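Attaching and effacing protein, pathogenesis factor (Escherichia coli, PDB 4E9L) probably acts as a surface adhesin of the intimin/invasin family, this fragment supplying immunoglobulin-like domains of its extracellular part. Local coordinates at residues Pro327-Phe338 with Ala351-Tyr362. Residues are numbered along the deposited sequence; the frame is centred on the assembly and turned at random.
Sequences PVTGLKPDAPVF and AGNWTEKGNGVY
Glu356 and Tyr362 reach from the hairpin of strands 350-358 and 361-367 to segment 327-338, which passes from one sheet of this immunoglobulin-like β-sandwich to the other, leading into strand 337-339. Hydrogen bonds dominate at the hairpin end. The Glu356 carboxylate, carried on an extended chain with CG anti to the backbone N (chi1 -167°), receives Thr329 OG1 at OE2 (2.6 Å) and Gly330 N at OE1 (2.8 Å), both on the syn side. Gly360 N meets the same OE2 from the anti side, tying the type II turn Gly358-Val361 to the carboxylate that grips the loop. That turn is joined to a classic β bulge, Lys357 and Gly358 sitting opposite Val361. Beside it, Tyr362 OH donates to Val328 O (2.7 Å) and accepts from Leu331 N (3.0 Å, 162° at the hydrogen), which fixes the phenol at two backbone points.

Prolines provide the apolar contact. Pro333 fills the corner formed by two aromatic rings: its CB sits over the five-membered ring of Trp354 in a CH-pi contact, 3.8 Å from the centroid, and its CD packs on Tyr362 CD2. Phe318 of strand 313-319 touches Pro333 and Trp354. Pro336 CD lies 3.6 Å from Ala351 CB.

Two further bonds flank Trp354. Lys332, bent at chi2, chi3 and chi4, brings NZ to Trp354 O, while the indole NE1 donates to Asp334 O (3.1 Å), approaching from above the carbonyl plane.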
# COMPACT_ATOMS: atom_id res chain seq x y z
N PRO A 327 6.45 -18.50 20.58
CA PRO A 327 7.65 -18.02 21.29
C PRO A 327 8.11 -16.65 20.75
O PRO A 327 8.11 -16.43 19.54
CB PRO A 327 8.69 -19.12 21.04
CG PRO A 327 8.22 -19.86 19.85
CD PRO A 327 6.72 -19.70 19.75
N VAL A 328 8.40 -15.71 21.66
CA VAL A 328 8.85 -14.38 21.27
C VAL A 328 10.39 -14.39 21.17
O VAL A 328 11.09 -14.38 22.18
CB VAL A 328 8.28 -13.23 22.14
CG1 VAL A 328 8.84 -11.87 21.69
CG2 VAL A 328 6.75 -13.23 22.11
N THR A 329 10.88 -14.47 19.93
CA THR A 329 12.31 -14.59 19.64
C THR A 329 12.95 -13.26 19.19
O THR A 329 12.26 -12.40 18.66
CB THR A 329 12.52 -15.77 18.65
OG1 THR A 329 13.88 -16.17 18.62
CG2 THR A 329 12.02 -15.48 17.23
N GLY A 330 14.27 -13.14 19.39
CA GLY A 330 15.07 -11.98 18.99
C GLY A 330 14.76 -10.69 19.71
O GLY A 330 15.06 -9.60 19.20
N LEU A 331 14.20 -10.79 20.92
CA LEU A 331 13.81 -9.62 21.69
C LEU A 331 14.39 -9.67 23.09
O LEU A 331 13.86 -10.34 24.00
CB LEU A 331 12.27 -9.49 21.69
CG LEU A 331 11.64 -8.39 22.52
CD1 LEU A 331 12.04 -7.00 22.02
CD2 LEU A 331 10.12 -8.55 22.56
N LYS A 332 15.51 -8.96 23.25
CA LYS A 332 16.22 -8.87 24.52
C LYS A 332 15.48 -8.12 25.65
O LYS A 332 15.21 -6.91 25.57
CB LYS A 332 17.66 -8.36 24.34
CG LYS A 332 18.70 -9.24 25.05
CD LYS A 332 18.88 -10.63 24.42
CE LYS A 332 19.92 -10.66 23.32
NZ LYS A 332 21.29 -10.39 23.83
N PRO A 333 15.25 -8.83 26.77
CA PRO A 333 14.60 -8.19 27.93
C PRO A 333 15.46 -7.10 28.56
O PRO A 333 16.67 -7.03 28.33
CB PRO A 333 14.37 -9.36 28.89
CG PRO A 333 14.48 -10.61 28.02
CD PRO A 333 15.53 -10.25 27.04
N ASP A 334 14.82 -6.22 29.36
CA ASP A 334 15.50 -5.15 30.08
C ASP A 334 16.00 -5.75 31.42
O ASP A 334 15.78 -6.94 31.70
CB ASP A 334 14.49 -4.01 30.40
CG ASP A 334 13.69 -3.46 29.22
OD1 ASP A 334 14.28 -3.31 28.14
OD2 ASP A 334 12.50 -3.11 29.42
N ALA A 335 16.62 -4.91 32.26
CA ALA A 335 17.03 -5.30 33.61
C ALA A 335 15.73 -5.58 34.40
O ALA A 335 14.75 -4.87 34.21
CB ALA A 335 17.81 -4.18 34.27
N PRO A 336 15.67 -6.65 35.22
CA PRO A 336 14.46 -6.87 36.03
C PRO A 336 14.34 -5.80 37.13
O PRO A 336 15.30 -5.09 37.41
CB PRO A 336 14.67 -8.26 36.67
CG PRO A 336 15.99 -8.76 36.17
CD PRO A 336 16.74 -7.60 35.58
N VAL A 337 13.15 -5.68 37.72
CA VAL A 337 12.85 -4.75 38.82
C VAL A 337 12.81 -5.60 40.12
O VAL A 337 12.21 -6.67 40.13
CB VAL A 337 11.52 -4.01 38.54
CG1 VAL A 337 10.98 -3.35 39.80
CG2 VAL A 337 11.68 -2.98 37.41
N PHE A 338 13.49 -5.15 41.17
CA PHE A 338 13.58 -5.86 42.46
C PHE A 338 12.88 -5.10 43.57
O PHE A 338 13.05 -3.90 43.68
CB PHE A 338 15.07 -6.07 42.85
CG PHE A 338 15.86 -6.80 41.79
CD1 PHE A 338 16.72 -6.10 40.94
CD2 PHE A 338 15.76 -8.18 41.63
CE1 PHE A 338 17.47 -6.77 39.96
CE2 PHE A 338 16.51 -8.84 40.66
CZ PHE A 338 17.34 -8.13 39.81
N ALA A 351 21.03 -8.45 37.77
CA ALA A 351 21.01 -9.51 36.76
C ALA A 351 21.97 -9.11 35.64
O ALA A 351 22.06 -7.94 35.30
CB ALA A 351 19.60 -9.71 36.20
N GLY A 352 22.71 -10.08 35.13
CA GLY A 352 23.64 -9.83 34.03
C GLY A 352 22.90 -9.80 32.70
O GLY A 352 21.66 -9.84 32.67
N ASN A 353 23.64 -9.75 31.58
CA ASN A 353 23.06 -9.77 30.23
C ASN A 353 22.20 -11.00 29.96
O ASN A 353 22.50 -12.09 30.44
CB ASN A 353 24.15 -9.69 29.17
CG ASN A 353 24.90 -8.37 29.15
OD1 ASN A 353 24.32 -7.27 29.21
ND2 ASN A 353 26.19 -8.45 28.99
N TRP A 354 21.12 -10.82 29.20
CA TRP A 354 20.26 -11.92 28.80
C TRP A 354 20.82 -12.55 27.52
O TRP A 354 21.22 -11.83 26.59
CB TRP A 354 18.82 -11.41 28.53
CG TRP A 354 18.08 -10.95 29.76
CD1 TRP A 354 17.96 -9.67 30.21
CD2 TRP A 354 17.35 -11.78 30.68
NE1 TRP A 354 17.21 -9.65 31.37
CE2 TRP A 354 16.81 -10.93 31.67
CE3 TRP A 354 17.11 -13.17 30.77
CZ2 TRP A 354 16.05 -11.42 32.74
CZ3 TRP A 354 16.35 -13.65 31.82
CH2 TRP A 354 15.82 -12.78 32.79
N THR A 355 20.88 -13.88 27.47
CA THR A 355 21.28 -14.60 26.26
C THR A 355 20.09 -15.46 25.82
O THR A 355 19.57 -16.23 26.63
CB THR A 355 22.55 -15.43 26.48
OG1 THR A 355 23.58 -14.57 26.95
CG2 THR A 355 23.02 -16.14 25.20
N GLU A 356 19.69 -15.37 24.54
CA GLU A 356 18.60 -16.23 24.07
C GLU A 356 19.22 -17.57 23.69
O GLU A 356 19.98 -17.65 22.73
CB GLU A 356 17.83 -15.57 22.90
CG GLU A 356 16.51 -16.27 22.61
CD GLU A 356 15.72 -15.82 21.40
OE1 GLU A 356 16.07 -14.79 20.78
OE2 GLU A 356 14.71 -16.50 21.10
N LYS A 357 18.95 -18.60 24.52
CA LYS A 357 19.54 -19.94 24.40
C LYS A 357 18.59 -20.98 23.79
O LYS A 357 19.01 -22.07 23.38
CB LYS A 357 20.08 -20.40 25.77
CG LYS A 357 21.21 -19.53 26.31
CD LYS A 357 22.23 -20.37 27.08
CE LYS A 357 23.12 -19.58 28.02
NZ LYS A 357 24.14 -18.79 27.28
N GLY A 358 17.31 -20.65 23.79
CA GLY A 358 16.27 -21.46 23.17
C GLY A 358 15.30 -20.53 22.47
O GLY A 358 15.35 -19.31 22.68
N ASN A 359 14.41 -21.08 21.65
CA ASN A 359 13.41 -20.30 20.92
C ASN A 359 12.44 -19.61 21.92
O ASN A 359 11.62 -20.27 22.58
CB ASN A 359 12.65 -21.23 19.98
CG ASN A 359 11.88 -20.50 18.90
OD1 ASN A 359 11.68 -19.29 18.94
ND2 ASN A 359 11.41 -21.24 17.93
N GLY A 360 12.63 -18.30 22.10
CA GLY A 360 11.90 -17.50 23.08
C GLY A 360 12.33 -17.76 24.53
O GLY A 360 11.59 -17.43 25.46
N VAL A 361 13.51 -18.34 24.73
CA VAL A 361 14.00 -18.66 26.09
C VAL A 361 15.25 -17.85 26.36
O VAL A 361 16.25 -18.00 25.66
CB VAL A 361 14.25 -20.18 26.30
CG1 VAL A 361 14.85 -20.44 27.70
CG2 VAL A 361 12.96 -20.98 26.09
N TYR A 362 15.19 -16.96 27.37
CA TYR A 362 16.29 -16.06 27.71
C TYR A 362 16.86 -16.41 29.08
O TYR A 362 16.10 -16.64 30.03
CB TYR A 362 15.85 -14.58 27.62
CG TYR A 362 15.21 -14.22 26.27
CD1 TYR A 362 13.87 -14.53 26.01
CD2 TYR A 362 15.93 -13.55 25.29
CE1 TYR A 362 13.29 -14.22 24.77
CE2 TYR A 362 15.36 -13.23 24.06
CZ TYR A 362 14.03 -13.56 23.80
OH TYR A 362 13.47 -13.23 22.58